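Local coordinates for aldehyde dehydrogenase family protein (Pseudomonas syringae pv. tomato, PDB 5IUV) that probably oxidises indole-3-acetaldehyde to the auxin indole-3-acetic acid, with NAD+ as the hydride acceptor, at residues P281-A286 and K315-P320; A85-F90 and A181-N186; S129-A134 and H482-Y487; E27-A32 and A59-E64. One frame throughout, in Å; residues are numbered along the deposited sequence.

Contact 1 of 4, residues P281-A286 and K315-P320; sequences PDLQAA and KDRFLP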
loop_
_atom_site.group_PDB
_atom_site.type_symbol
_atom_site.label_atom_id
_atom_site.label_comp_id
_atom_site.label_asym_id
_atom_site.label_seq_id
_atom_site.Cartn_x
_atom_site.Cartn_y
_atom_site.Cartn_z
ATOM N N PRO A 281 -34.480 -4.823 0.787
ATOM C CA PRO A 281 -34.632 -6.178 1.340
ATOM C C PRO A 281 -35.524 -6.227 2.583
ATOM O O PRO A 281 -36.216 -7.218 2.804
ATOM C CB PRO A 281 -33.193 -6.588 1.686
ATOM C CG PRO A 281 -32.428 -5.320 1.770
ATOM C CD PRO A 281 -33.078 -4.370 0.801
ATOM N N ASP A 282 -35.517 -5.158 3.371
ATOM C CA ASP A 282 -36.250 -5.129 4.633
ATOM C C ASP A 282 -36.831 -3.738 4.856
ATOM O O ASP A 282 -36.143 -2.849 5.360
ATOM C CB ASP A 282 -35.323 -5.518 5.792
ATOM C CG ASP A 282 -36.076 -5.839 7.078
ATOM O OD1 ASP A 282 -37.185 -5.304 7.290
ATOM O OD2 ASP A 282 -35.541 -6.632 7.886
ATOM N N LEU A 283 -38.088 -3.541 4.479
ATOM C CA LEU A 283 -38.677 -2.209 4.568
ATOM C C LEU A 283 -38.831 -1.738 6.010
ATOM O O LEU A 283 -38.773 -0.543 6.276
ATOM C CB LEU A 283 -40.033 -2.164 3.867
ATOM C CG LEU A 283 -40.020 -1.816 2.377
ATOM C CD1 LEU A 283 -41.449 -1.659 1.869
ATOM C CD2 LEU A 283 -39.219 -0.546 2.119
ATOM N N GLN A 284 -39.042 -2.666 6.941
ATOM C CA GLN A 284 -39.173 -2.277 8.344
ATOM C C GLN A 284 -37.842 -1.742 8.861
ATOM O O GLN A 284 -37.791 -0.728 9.560
ATOM C CB GLN A 284 -39.649 -3.451 9.200
ATOM C CG GLN A 284 -39.954 -3.058 10.643
ATOM C CD GLN A 284 -41.077 -2.042 10.744
ATOM O OE1 GLN A 284 -42.165 -2.247 10.211
ATOM N NE2 GLN A 284 -40.817 -0.937 11.430
ATOM N N ALA A 285 -36.762 -2.426 8.501
ATOM C CA ALA A 285 -35.422 -1.966 8.834
ATOM C C ALA A 285 -35.155 -0.595 8.214
ATOM O O ALA A 285 -34.579 0.280 8.857
ATOM C CB ALA A 285 -34.385 -2.979 8.371
ATOM N N ALA A 286 -35.588 -0.404 6.973
ATOM C CA ALA A 286 -35.415 0.889 6.310
ATOM C C ALA A 286 -36.222 1.983 7.016
ATOM O O ALA A 286 -35.779 3.127 7.121
ATOM C CB ALA A 286 -35.816 0.795 4.845
ATOM N N LYS A 315 -44.342 4.487 -1.445
ATOM C CA LYS A 315 -44.474 5.667 -0.597
ATOM C C LYS A 315 -45.673 5.589 0.354
ATOM O O LYS A 315 -45.546 5.880 1.546
ATOM C CB LYS A 315 -44.564 6.914 -1.476
ATOM C CG LYS A 315 -45.270 8.092 -0.842
ATOM C CD LYS A 315 -44.383 8.817 0.138
ATOM C CE LYS A 315 -44.832 10.259 0.278
ATOM N NZ LYS A 315 -46.257 10.373 0.703
ATOM N N ASP A 316 -46.830 5.185 -0.166
ATOM C CA ASP A 316 -48.045 5.138 0.643
ATOM C C ASP A 316 -47.970 4.099 1.758
ATOM O O ASP A 316 -48.587 4.261 2.810
ATOM C CB ASP A 316 -49.267 4.865 -0.241
ATOM C CG ASP A 316 -49.665 6.068 -1.074
ATOM O OD1 ASP A 316 -49.297 7.201 -0.697
ATOM O OD2 ASP A 316 -50.352 5.882 -2.101
ATOM N N ARG A 317 -47.221 3.031 1.524
ATOM C CA ARG A 317 -47.028 2.009 2.542
ATOM C C ARG A 317 -45.894 2.388 3.497
ATOM O O ARG A 317 -45.970 2.126 4.694
ATOM C CB ARG A 317 -46.738 0.648 1.893
ATOM C CG ARG A 317 -46.496 -0.469 2.895
ATOM C CD ARG A 317 -45.755 -1.650 2.280
ATOM N NE ARG A 317 -45.233 -2.540 3.316
ATOM C CZ ARG A 317 -44.422 -3.568 3.085
ATOM N NH1 ARG A 317 -44.032 -3.844 1.848
ATOM N NH2 ARG A 317 -43.996 -4.315 4.095
ATOM N N PHE A 318 -44.851 3.021 2.960
ATOM C CA PHE A 318 -43.614 3.267 3.710
ATOM C C PHE A 318 -43.706 4.449 4.672
ATOM O O PHE A 318 -43.208 4.372 5.794
ATOM C CB PHE A 318 -42.444 3.482 2.738
ATOM C CG PHE A 318 -41.086 3.546 3.402
ATOM C CD1 PHE A 318 -40.590 2.459 4.113
ATOM C CD2 PHE A 318 -40.293 4.677 3.280
ATOM C CE1 PHE A 318 -39.336 2.507 4.711
ATOM C CE2 PHE A 318 -39.034 4.735 3.876
ATOM C CZ PHE A 318 -38.556 3.652 4.595
ATOM N N LEU A 319 -44.321 5.543 4.239
ATOM C CA LEU A 319 -44.378 6.736 5.083
ATOM C C LEU A 319 -45.076 6.489 6.435
ATOM O O LEU A 319 -44.589 6.966 7.459
ATOM C CB LEU A 319 -45.048 7.897 4.342
ATOM C CG LEU A 319 -45.172 9.192 5.157
ATOM C CD1 LEU A 319 -43.808 9.652 5.670
ATOM C CD2 LEU A 319 -45.849 10.286 4.336
ATOM N N PRO A 320 -46.194 5.731 6.457
ATOM C CA PRO A 320 -46.760 5.432 7.779
ATOM C C PRO A 320 -45.828 4.607 8.663
ATOM O O PRO A 320 -45.851 4.764 9.884
ATOM C CB PRO A 320 -48.029 4.637 7.449
ATOM C CG PRO A 320 -48.413 5.096 6.097
ATOM C CD PRO A 320 -47.119 5.341 5.376
#

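Contact 2 of 4, residues A85-F90 and A181-N186; sequences ATMIRF and ALSTGN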
loop_
_atom_site.group_PDB
_atom_site.type_symbol
_atom_site.label_atom_id
_atom_site.label_comp_id
_atom_site.label_asym_id
_atom_site.label_seq_id
_atom_site.Cartn_x
_atom_site.Cartn_y
_atom_site.Cartn_z
ATOM N N ALA A 85 1.718 3.325 22.971
ATOM C CA ALA A 85 1.389 2.956 24.351
ATOM C C ALA A 85 0.722 4.106 25.105
ATOM O O ALA A 85 -0.228 3.901 25.856
ATOM C CB ALA A 85 2.650 2.495 25.096
ATOM N N THR A 86 1.227 5.313 24.894
ATOM C CA THR A 86 0.677 6.494 25.550
ATOM C C THR A 86 -0.733 6.799 25.049
ATOM O O THR A 86 -1.620 7.109 25.843
ATOM C CB THR A 86 1.585 7.716 25.332
ATOM O OG1 THR A 86 2.871 7.447 25.896
ATOM C CG2 THR A 86 1.008 8.964 25.992
ATOM N N MET A 87 -0.946 6.694 23.737
ATOM C CA MET A 87 -2.271 6.962 23.164
ATOM C C MET A 87 -3.310 5.963 23.663
ATOM O O MET A 87 -4.466 6.318 23.916
ATOM C CB MET A 87 -2.218 6.948 21.628
ATOM C CG MET A 87 -1.454 8.129 21.008
ATOM S SD MET A 87 -2.089 9.751 21.496
ATOM C CE MET A 87 -3.722 9.746 20.750
ATOM N N ILE A 88 -2.890 4.715 23.827
ATOM C CA ILE A 88 -3.772 3.676 24.344
ATOM C C ILE A 88 -4.098 3.916 25.829
ATOM O O ILE A 88 -5.246 3.745 26.244
ATOM C CB ILE A 88 -3.151 2.277 24.115
ATOM C CG1 ILE A 88 -3.068 2.003 22.610
ATOM C CG2 ILE A 88 -3.963 1.189 24.803
ATOM C CD1 ILE A 88 -2.208 0.776 22.226
ATOM N N ARG A 89 -3.114 4.349 26.619
ATOM C CA ARG A 89 -3.382 4.742 28.010
ATOM C C ARG A 89 -4.324 5.945 28.081
ATOM O O ARG A 89 -5.179 6.017 28.962
ATOM C CB ARG A 89 -2.081 5.069 28.758
ATOM C CG ARG A 89 -1.238 3.848 29.118
ATOM C CD ARG A 89 -0.170 4.197 30.160
ATOM N NE ARG A 89 0.706 5.281 29.717
ATOM C CZ ARG A 89 1.807 5.102 28.992
ATOM N NH1 ARG A 89 2.169 3.879 28.625
ATOM N NH2 ARG A 89 2.550 6.142 28.638
ATOM N N PHE A 90 -4.152 6.884 27.153
ATOM C CA PHE A 90 -5.012 8.069 27.057
ATOM C C PHE A 90 -6.453 7.613 26.836
ATOM O O PHE A 90 -7.373 8.047 27.536
ATOM C CB PHE A 90 -4.523 8.976 25.916
ATOM C CG PHE A 90 -5.165 10.362 25.872
ATOM C CD1 PHE A 90 -6.057 10.787 26.846
ATOM C CD2 PHE A 90 -4.864 11.228 24.826
ATOM C CE1 PHE A 90 -6.636 12.066 26.782
ATOM C CE2 PHE A 90 -5.431 12.506 24.753
ATOM C CZ PHE A 90 -6.321 12.919 25.734
ATOM N N ALA A 181 -3.690 13.310 15.023
ATOM C CA ALA A 181 -2.795 14.460 15.160
ATOM C C ALA A 181 -1.719 14.218 16.215
ATOM O O ALA A 181 -0.551 14.504 15.983
ATOM C CB ALA A 181 -3.588 15.728 15.496
ATOM N N LEU A 182 -2.102 13.680 17.369
ATOM C CA LEU A 182 -1.117 13.380 18.402
ATOM C C LEU A 182 -0.294 12.146 18.035
ATOM O O LEU A 182 0.916 12.112 18.273
ATOM C CB LEU A 182 -1.797 13.174 19.761
ATOM C CG LEU A 182 -2.461 14.403 20.374
ATOM C CD1 LEU A 182 -3.311 14.008 21.584
ATOM C CD2 LEU A 182 -1.398 15.450 20.770
ATOM N N SER A 183 -0.947 11.145 17.441
ATOM C CA SER A 183 -0.261 9.902 17.076
ATOM C C SER A 183 0.898 10.138 16.113
ATOM O O SER A 183 1.927 9.462 16.202
ATOM C CB SER A 183 -1.235 8.894 16.457
ATOM O OG SER A 183 -2.094 8.344 17.443
ATOM N N THR A 184 0.735 11.094 15.203
ATOM C CA THR A 184 1.789 11.413 14.243
ATOM C C THR A 184 2.893 12.281 14.849
ATOM O O THR A 184 3.912 12.534 14.207
ATOM C CB THR A 184 1.224 12.128 12.998
ATOM O OG1 THR A 184 0.329 13.171 13.401
ATOM C CG2 THR A 184 0.474 11.140 12.111
ATOM N N GLY A 185 2.685 12.747 16.076
ATOM C CA GLY A 185 3.722 13.466 16.797
ATOM C C GLY A 185 3.576 14.982 16.883
ATOM O O GLY A 185 4.463 15.663 17.395
ATOM N N ASN A 186 2.474 15.524 16.383
ATOM C CA ASN A 186 2.267 16.972 16.446
ATOM C C ASN A 186 1.931 17.487 17.842
ATOM O O ASN A 186 1.483 16.728 18.705
ATOM C CB ASN A 186 1.149 17.389 15.491
ATOM C CG ASN A 186 1.464 17.061 14.056
ATOM O OD1 ASN A 186 2.204 17.782 13.396
ATOM N ND2 ASN A 186 0.904 15.968 13.563
#

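Contact 3 of 4, residues S129-A134 and H482-Y487; sequences SWSGEA and HAFDKY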
loop_
_atom_site.group_PDB
_atom_site.type_symbol
_atom_site.label_atom_id
_atom_site.label_comp_id
_atom_site.label_asym_id
_atom_site.label_seq_id
_atom_site.Cartn_x
_atom_site.Cartn_y
_atom_site.Cartn_z
ATOM N N SER A 129 -7.385 5.190 20.724
ATOM C CA SER A 129 -6.649 3.932 20.803
ATOM C C SER A 129 -6.420 3.319 19.425
ATOM O O SER A 129 -5.364 2.755 19.172
ATOM C CB SER A 129 -7.374 2.928 21.714
ATOM O OG SER A 129 -8.705 2.692 21.300
ATOM N N TRP A 130 -7.407 3.409 18.541
ATOM C CA TRP A 130 -7.248 2.847 17.198
ATOM C C TRP A 130 -6.131 3.594 16.479
ATOM O O TRP A 130 -5.260 2.983 15.866
ATOM C CB TRP A 130 -8.560 2.926 16.405
ATOM C CG TRP A 130 -8.589 2.169 15.093
ATOM C CD1 TRP A 130 -9.082 0.907 14.884
ATOM C CD2 TRP A 130 -8.143 2.639 13.815
ATOM N NE1 TRP A 130 -8.961 0.565 13.558
ATOM C CE2 TRP A 130 -8.386 1.608 12.881
ATOM C CE3 TRP A 130 -7.553 3.829 13.371
ATOM C CZ2 TRP A 130 -8.060 1.733 11.525
ATOM C CZ3 TRP A 130 -7.231 3.951 12.028
ATOM C CH2 TRP A 130 -7.481 2.906 11.121
ATOM N N SER A 131 -6.153 4.918 16.569
ATOM C CA SER A 131 -5.100 5.730 15.973
ATOM C C SER A 131 -3.740 5.367 16.561
ATOM O O SER A 131 -2.759 5.229 15.835
ATOM C CB SER A 131 -5.378 7.223 16.178
ATOM O OG SER A 131 -6.544 7.628 15.482
ATOM N N GLY A 132 -3.691 5.217 17.881
ATOM C CA GLY A 132 -2.466 4.820 18.553
ATOM C C GLY A 132 -1.964 3.474 18.069
ATOM O O GLY A 132 -0.781 3.326 17.777
ATOM N N GLU A 133 -2.871 2.503 17.978
ATOM C CA GLU A 133 -2.554 1.153 17.506
ATOM C C GLU A 133 -1.956 1.151 16.099
ATOM O O GLU A 133 -1.184 0.257 15.740
ATOM C CB GLU A 133 -3.810 0.276 17.498
ATOM C CG GLU A 133 -4.344 -0.129 18.864
ATOM C CD GLU A 133 -5.773 -0.670 18.792
ATOM O OE1 GLU A 133 -6.349 -0.736 17.679
ATOM O OE2 GLU A 133 -6.322 -1.024 19.851
ATOM N N ALA A 134 -2.346 2.136 15.298
ATOM C CA ALA A 134 -1.960 2.183 13.889
ATOM C C ALA A 134 -0.551 2.719 13.664
ATOM O O ALA A 134 0.040 2.475 12.611
ATOM C CB ALA A 134 -2.963 3.034 13.099
ATOM N N HIS A 482 -6.274 7.206 6.571
ATOM C CA HIS A 482 -6.248 8.388 5.718
ATOM C C HIS A 482 -6.274 9.678 6.533
ATOM O O HIS A 482 -5.794 10.710 6.075
ATOM C CB HIS A 482 -7.413 8.360 4.729
ATOM C CG HIS A 482 -7.280 7.297 3.682
ATOM N ND1 HIS A 482 -6.453 7.435 2.588
ATOM C CD2 HIS A 482 -7.855 6.076 3.572
ATOM C CE1 HIS A 482 -6.530 6.344 1.843
ATOM N NE2 HIS A 482 -7.370 5.503 2.420
ATOM N N ALA A 483 -6.813 9.619 7.747
ATOM C CA ALA A 483 -6.845 10.800 8.609
ATOM C C ALA A 483 -5.442 11.296 8.975
ATOM O O ALA A 483 -5.237 12.494 9.182
ATOM C CB ALA A 483 -7.643 10.507 9.875
ATOM N N PHE A 484 -4.485 10.376 9.051
ATOM C CA PHE A 484 -3.109 10.713 9.406
ATOM C C PHE A 484 -2.488 11.685 8.416
ATOM O O PHE A 484 -1.660 12.513 8.788
ATOM C CB PHE A 484 -2.240 9.452 9.494
ATOM C CG PHE A 484 -2.442 8.661 10.759
ATOM C CD1 PHE A 484 -3.680 8.131 11.073
ATOM C CD2 PHE A 484 -1.390 8.428 11.620
ATOM C CE1 PHE A 484 -3.863 7.404 12.241
ATOM C CE2 PHE A 484 -1.569 7.700 12.782
ATOM C CZ PHE A 484 -2.805 7.189 13.088
ATOM N N ASP A 485 -2.907 11.595 7.159
ATOM C CA ASP A 485 -2.316 12.410 6.103
ATOM C C ASP A 485 -2.574 13.909 6.287
ATOM O O ASP A 485 -1.864 14.731 5.722
ATOM C CB ASP A 485 -2.828 11.952 4.732
ATOM C CG ASP A 485 -2.313 10.570 4.345
ATOM O OD1 ASP A 485 -1.308 10.106 4.934
ATOM O OD2 ASP A 485 -2.911 9.948 3.443
ATOM N N LYS A 486 -3.573 14.268 7.087
ATOM C CA LYS A 486 -3.848 15.679 7.346
ATOM C C LYS A 486 -2.830 16.309 8.298
ATOM O O LYS A 486 -2.762 17.531 8.418
ATOM C CB LYS A 486 -5.254 15.859 7.923
ATOM C CG LYS A 486 -6.356 15.371 7.009
ATOM C CD LYS A 486 -7.717 15.847 7.480
ATOM C CE LYS A 486 -8.065 15.288 8.840
ATOM N NZ LYS A 486 -9.547 15.385 9.028
ATOM N N TYR A 487 -2.049 15.473 8.972
ATOM C CA TYR A 487 -1.180 15.946 10.046
ATOM C C TYR A 487 0.292 15.721 9.737
ATOM O O TYR A 487 1.153 15.913 10.595
ATOM C CB TYR A 487 -1.571 15.266 11.363
ATOM C CG TYR A 487 -3.036 15.466 11.668
ATOM C CD1 TYR A 487 -3.512 16.705 12.079
ATOM C CD2 TYR A 487 -3.950 14.439 11.483
ATOM C CE1 TYR A 487 -4.856 16.903 12.340
ATOM C CE2 TYR A 487 -5.289 14.623 11.737
ATOM C CZ TYR A 487 -5.743 15.860 12.164
ATOM O OH TYR A 487 -7.088 16.050 12.412
#

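Contact 4 of 4, residues E27-A32 and A59-E64; sequences EYTAAA and AQRAVE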
loop_
_atom_site.group_PDB
_atom_site.type_symbol
_atom_site.label_atom_id
_atom_site.label_comp_id
_atom_site.label_asym_id
_atom_site.label_seq_id
_atom_site.Cartn_x
_atom_site.Cartn_y
_atom_site.Cartn_z
ATOM N N GLU A 27 -0.640 23.048 32.687
ATOM C CA GLU A 27 -1.368 23.640 33.818
ATOM C C GLU A 27 -2.662 24.322 33.404
ATOM O O GLU A 27 -2.731 24.957 32.356
ATOM C CB GLU A 27 -0.490 24.661 34.562
ATOM C CG GLU A 27 0.691 24.050 35.304
ATOM C CD GLU A 27 1.494 25.081 36.086
ATOM O OE1 GLU A 27 1.120 26.270 36.077
ATOM O OE2 GLU A 27 2.500 24.695 36.714
ATOM N N TYR A 28 -3.687 24.200 34.241
ATOM C CA TYR A 28 -4.894 24.983 34.043
ATOM C C TYR A 28 -4.560 26.443 34.310
ATOM O O TYR A 28 -3.701 26.745 35.134
ATOM C CB TYR A 28 -6.041 24.491 34.936
ATOM C CG TYR A 28 -6.632 23.191 34.434
ATOM C CD1 TYR A 28 -7.387 23.161 33.267
ATOM C CD2 TYR A 28 -6.409 21.994 35.105
ATOM C CE1 TYR A 28 -7.912 21.972 32.784
ATOM C CE2 TYR A 28 -6.940 20.801 34.635
ATOM C CZ TYR A 28 -7.688 20.800 33.475
ATOM O OH TYR A 28 -8.214 19.626 32.993
ATOM N N THR A 29 -5.214 27.339 33.583
ATOM C CA THR A 29 -4.906 28.759 33.667
ATOM C C THR A 29 -6.126 29.581 33.292
ATOM O O THR A 29 -6.932 29.166 32.460
ATOM C CB THR A 29 -3.718 29.136 32.740
ATOM O OG1 THR A 29 -3.488 30.547 32.795
ATOM C CG2 THR A 29 -4.016 28.742 31.296
ATOM N N ALA A 30 -6.274 30.749 33.907
ATOM C CA ALA A 30 -7.294 31.682 33.462
ATOM C C ALA A 30 -6.857 32.246 32.121
ATOM O O ALA A 30 -5.690 32.139 31.743
ATOM C CB ALA A 30 -7.505 32.796 34.481
ATOM N N ALA A 31 -7.789 32.834 31.385
ATOM C CA ALA A 31 -7.406 33.586 30.200
ATOM C C ALA A 31 -6.636 34.823 30.661
ATOM O O ALA A 31 -6.839 35.295 31.777
ATOM C CB ALA A 31 -8.624 33.966 29.379
ATOM N N ALA A 32 -5.738 35.321 29.813
ATOM C CA ALA A 32 -4.889 36.464 30.154
ATOM C C ALA A 32 -5.698 37.664 30.667
ATOM O O ALA A 32 -5.283 38.350 31.592
ATOM C CB ALA A 32 -4.050 36.873 28.938
ATOM N N ALA A 59 -4.019 32.476 22.524
ATOM C CA ALA A 59 -3.601 31.739 21.339
ATOM C C ALA A 59 -2.089 31.835 21.169
ATOM O O ALA A 59 -1.423 30.838 20.908
ATOM C CB ALA A 59 -4.308 32.264 20.092
ATOM N N GLN A 60 -1.554 33.042 21.317
ATOM C CA GLN A 60 -0.113 33.249 21.218
ATOM C C GLN A 60 0.660 32.410 22.230
ATOM O O GLN A 60 1.645 31.761 21.878
ATOM C CB GLN A 60 0.231 34.725 21.406
ATOM C CG GLN A 60 1.727 35.015 21.357
ATOM C CD GLN A 60 2.356 34.670 20.007
ATOM O OE1 GLN A 60 1.736 34.822 18.952
ATOM N NE2 GLN A 60 3.600 34.213 20.041
ATOM N N ARG A 61 0.223 32.415 23.489
ATOM C CA ARG A 61 0.939 31.660 24.503
ATOM C C ARG A 61 0.817 30.159 24.256
ATOM O O ARG A 61 1.774 29.417 24.454
ATOM C CB ARG A 61 0.443 31.998 25.915
ATOM C CG ARG A 61 1.298 31.356 27.002
ATOM C CD ARG A 61 1.216 32.092 28.340
ATOM N NE ARG A 61 -0.049 31.892 29.044
ATOM C CZ ARG A 61 -0.278 30.895 29.895
ATOM N NH1 ARG A 61 0.666 29.991 30.133
ATOM N NH2 ARG A 61 -1.454 30.797 30.508
ATOM N N ALA A 62 -0.358 29.713 23.822
ATOM C CA ALA A 62 -0.560 28.284 23.588
ATOM C C ALA A 62 0.292 27.797 22.413
ATOM O O ALA A 62 0.835 26.686 22.442
ATOM C CB ALA A 62 -2.032 27.988 23.339
ATOM N N VAL A 63 0.409 28.629 21.381
ATOM C CA VAL A 63 1.152 28.235 20.191
ATOM C C VAL A 63 2.656 28.249 20.477
ATOM O O VAL A 63 3.385 27.361 20.027
ATOM C CB VAL A 63 0.818 29.143 18.985
ATOM C CG1 VAL A 63 1.775 28.878 17.826
ATOM C CG2 VAL A 63 -0.632 28.919 18.538
ATOM N N GLU A 64 3.120 29.241 21.229
ATOM C CA GLU A 64 4.519 29.242 21.671
ATOM C C GLU A 64 4.837 27.979 22.469
ATOM O O GLU A 64 5.898 27.377 22.307
ATOM C CB GLU A 64 4.831 30.476 22.521
ATOM C CG GLU A 64 4.911 31.778 21.738
ATOM C CD GLU A 64 5.220 32.978 22.628
ATOM O OE1 GLU A 64 5.778 32.784 23.728
ATOM O OE2 GLU A 64 4.909 34.119 22.224
HETATM O O HOH W 1 -3.893 32.062 29.682
#

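Contact 1 of 4, residues P281-A286 and K315-P320
Leu283 and Phe318 form the apolar centre where the first turn of helix 283-295 meets helix 312-326. The two side chains cross obliquely, and Leu283 CD2 lies 3.9 Å from Phe318 CD1. Ala286, one turn further along the same helix face, places its CB 3.9 Å from Phe318 CE1. Phe318 holds CG anti to its backbone N (chi1 -172°), which swings the ring across the gap between the helices.

A second kind of interaction involves the rim of that ring. The backbone O of Leu283 lies near the ring plane, 3.5 Å from Phe318 CE1, so a weakly polarised aromatic C-H edge faces a carbonyl oxygen.

The charged contribution comes from Arg317, whose chain runs extended from CG to NE. Its guanidinium spreads over Leu283: CD1 touches one face, off-centre, 3.4 Å from Arg317 NH1. The methyl thus packs against the flat face of an exposed cationic group.

Polar bonds within 281-286 fix the start of the helix. Asp282 is the N-cap, and its OD1 accepts from Ala285 N at 3.2 Å. The N-H points almost straight at the oxygen (168°) but reaches it from above the carboxylate plane.

Val276 of strand 273-276 touches both Leu283 and Phe318, and Leu308 and Val310 of strand 307-311 also pack on Phe318. Helix 283-295 is the connection in a beta-alpha-beta crossover between these parallel strands. No hydrogen bond joins the two segments, which implies that cohesion rests on hydrophobic burial, with the guanidinium forming its outer border.

Contact 2 of 4, residues A85-F90 and A181-N186
Ala181 O is gripped by both N and ND2 of Asn186, and this closes the turn directly behind Leu182 and Ser183, the residues that meet Met87 and Phe90. The side-chain bond, from Asn186 ND2, is 3.2 Å long; it lies in the carbonyl plane on a lone pair of Ala181 O, with the acceptor also in the plane of the Asn186 amide. The backbone bond from Asn186 N to Ala181 O, together with that from Gly185 N to Leu182 O and the positive phi of Gly185 (104°), makes a Schellman motif at the end of helix 170-183.

Across the contact the packing is mostly apolar, with no hydrogen bond between the segments. Met87 bends at both chi2 and chi3, which curls its thioether over the helix end: SD lies 3.8 Å from Leu182 CB, the two side chains crossing at about a right angle. Met87 CG meets Ser183 OG at 3.6 Å; that hydroxyl is bonded to Gly179 O, so a methylene packs against an oxygen engaged elsewhere. Phe90 meets Leu182 with its edge, CE2 standing 4.1 Å from Leu182 CD1 near the ring plane.

Polar links flank this packing, with Trp75 NE1 bonded to Leu182 O and Arg83 NE, from helix 80-96 itself, to Ser183 O. Helix 113-134 joins the cluster through Leu128, which touches Met87 and Phe90, while Phe90 also rests on Ala207 and Ala210 of helix 198-210, and Asn186 OD1 bonds Gly159 N of strand 149-164, tying the helix end to the sheet.

Contact 3 of 4, residues S129-A134 and H482-Y487
Phe484 reaches from the loop that precedes strand 488-496 to the C-terminal part of helix 113-134, where its ring meets Ser131 and Ala134. Its CG stands beside the backbone N and anti to the carbonyl carbon (chi1 -77°), which directs the ring at the helix, with CZ its nearest atom. This CZ comes within 3.4 Å of Ser131 O; that oxygen lies at the edge, in the ring plane, where the aromatic C-H can face it. Two small groups border the same ring atom: Ser131 CB at 4.0 Å and Ala134 CB at 4.2 Å from Phe484 CZ.

The conformation of Ser131 leaves its hydroxyl to other work. With OG beside the backbone N (chi1 -65°), the group turns back to Ala127 O one helical turn earlier, leaving CB and the backbone O to meet Phe484. Ser131 O also accepts from Ala134 N at 3.2 Å, so the oxygen at the ring edge is engaged within its own helix.

On other sides of the same helix the side chains serve the oligomer. Glu133 forms salt bridges with Lys84 and Lys137 of a second subunit, and Trp130 makes a cation-pi contact with that Lys137. Pro180 of helix 170-183 packs on Ser131, Ile88 of helix 80-96 on Glu133, and backbone bonds tie Tyr487 to Val158 of strand 149-164, placing the loop of Phe484 between the helices and that sheet.

Contact 4 of 4, residues E27-A32 and A59-E64
The small antiparallel pair of strands 22-24 and 27-29 meets helix 56-72 at the protein surface, where Thr29 faces Arg61. Their side chains extend toward each other from the strand and from the helix. Arg61 bends at chi3 (73°), and its terminal NH2 does all the touching: it sits 3.1 Å from Thr29 OG1 and 3.4 Å from Thr29 CG2, with Thr29 CB lying in the guanidinium plane at the edge.

Thr29 OG1 donates to Ala30 O at 2.9 Å, in the carbonyl plane and on a lone pair. The first torsion makes this possible, since OG1 anti to the backbone N (chi1 177°) stands beside the carbonyl carbon and faces the chain as it leaves the strand. Ala30 O accepts a second hydrogen bond, from a water 2.7 Å away, and this water accepts from Arg61 NH2 at 2.9 Å. A water-mediated bridge therefore links the helix side chain to the backbone that follows the strand.

The strand pair is a beta hairpin; Thr29 is bonded through its backbone to Ala22, and Ile24 packs on both Thr29 and Arg61. A second polar tie between the loop and the helix lies nearby, where Asp58 OD1 accepts from Ala32 N. On the inner side of the helix, Ala59 and Val63 pack against Leu231 of helix 224-232.

In the fold
Contacts 1, 2 and 3 are buried, whereas contact 4 lies at the surface and includes a water bridge. Contacts 2 and 3 adjoin: their centres are 9 Å apart and their segments alternate along the chain. Thr184 packs on Phe484, and Asn186 ND2 probably bonds Tyr487 O, so the end of helix 170-183 serves both. Contact 4 stands about 22 Å from contact 2, centre to centre, and uses helix 56-72, which precedes helix 80-96 of contact 2. Contact 1 lies across the chain's centre from contacts 2 and 4, where its helices pack on the sheet containing strands 273-276 and 307-311. Aromatic edges facing carbonyl oxygens recur in contacts 1 and 3; thioether packing distinguishes contact 2, and arginine marks the exposed borders of contacts 1 and 4.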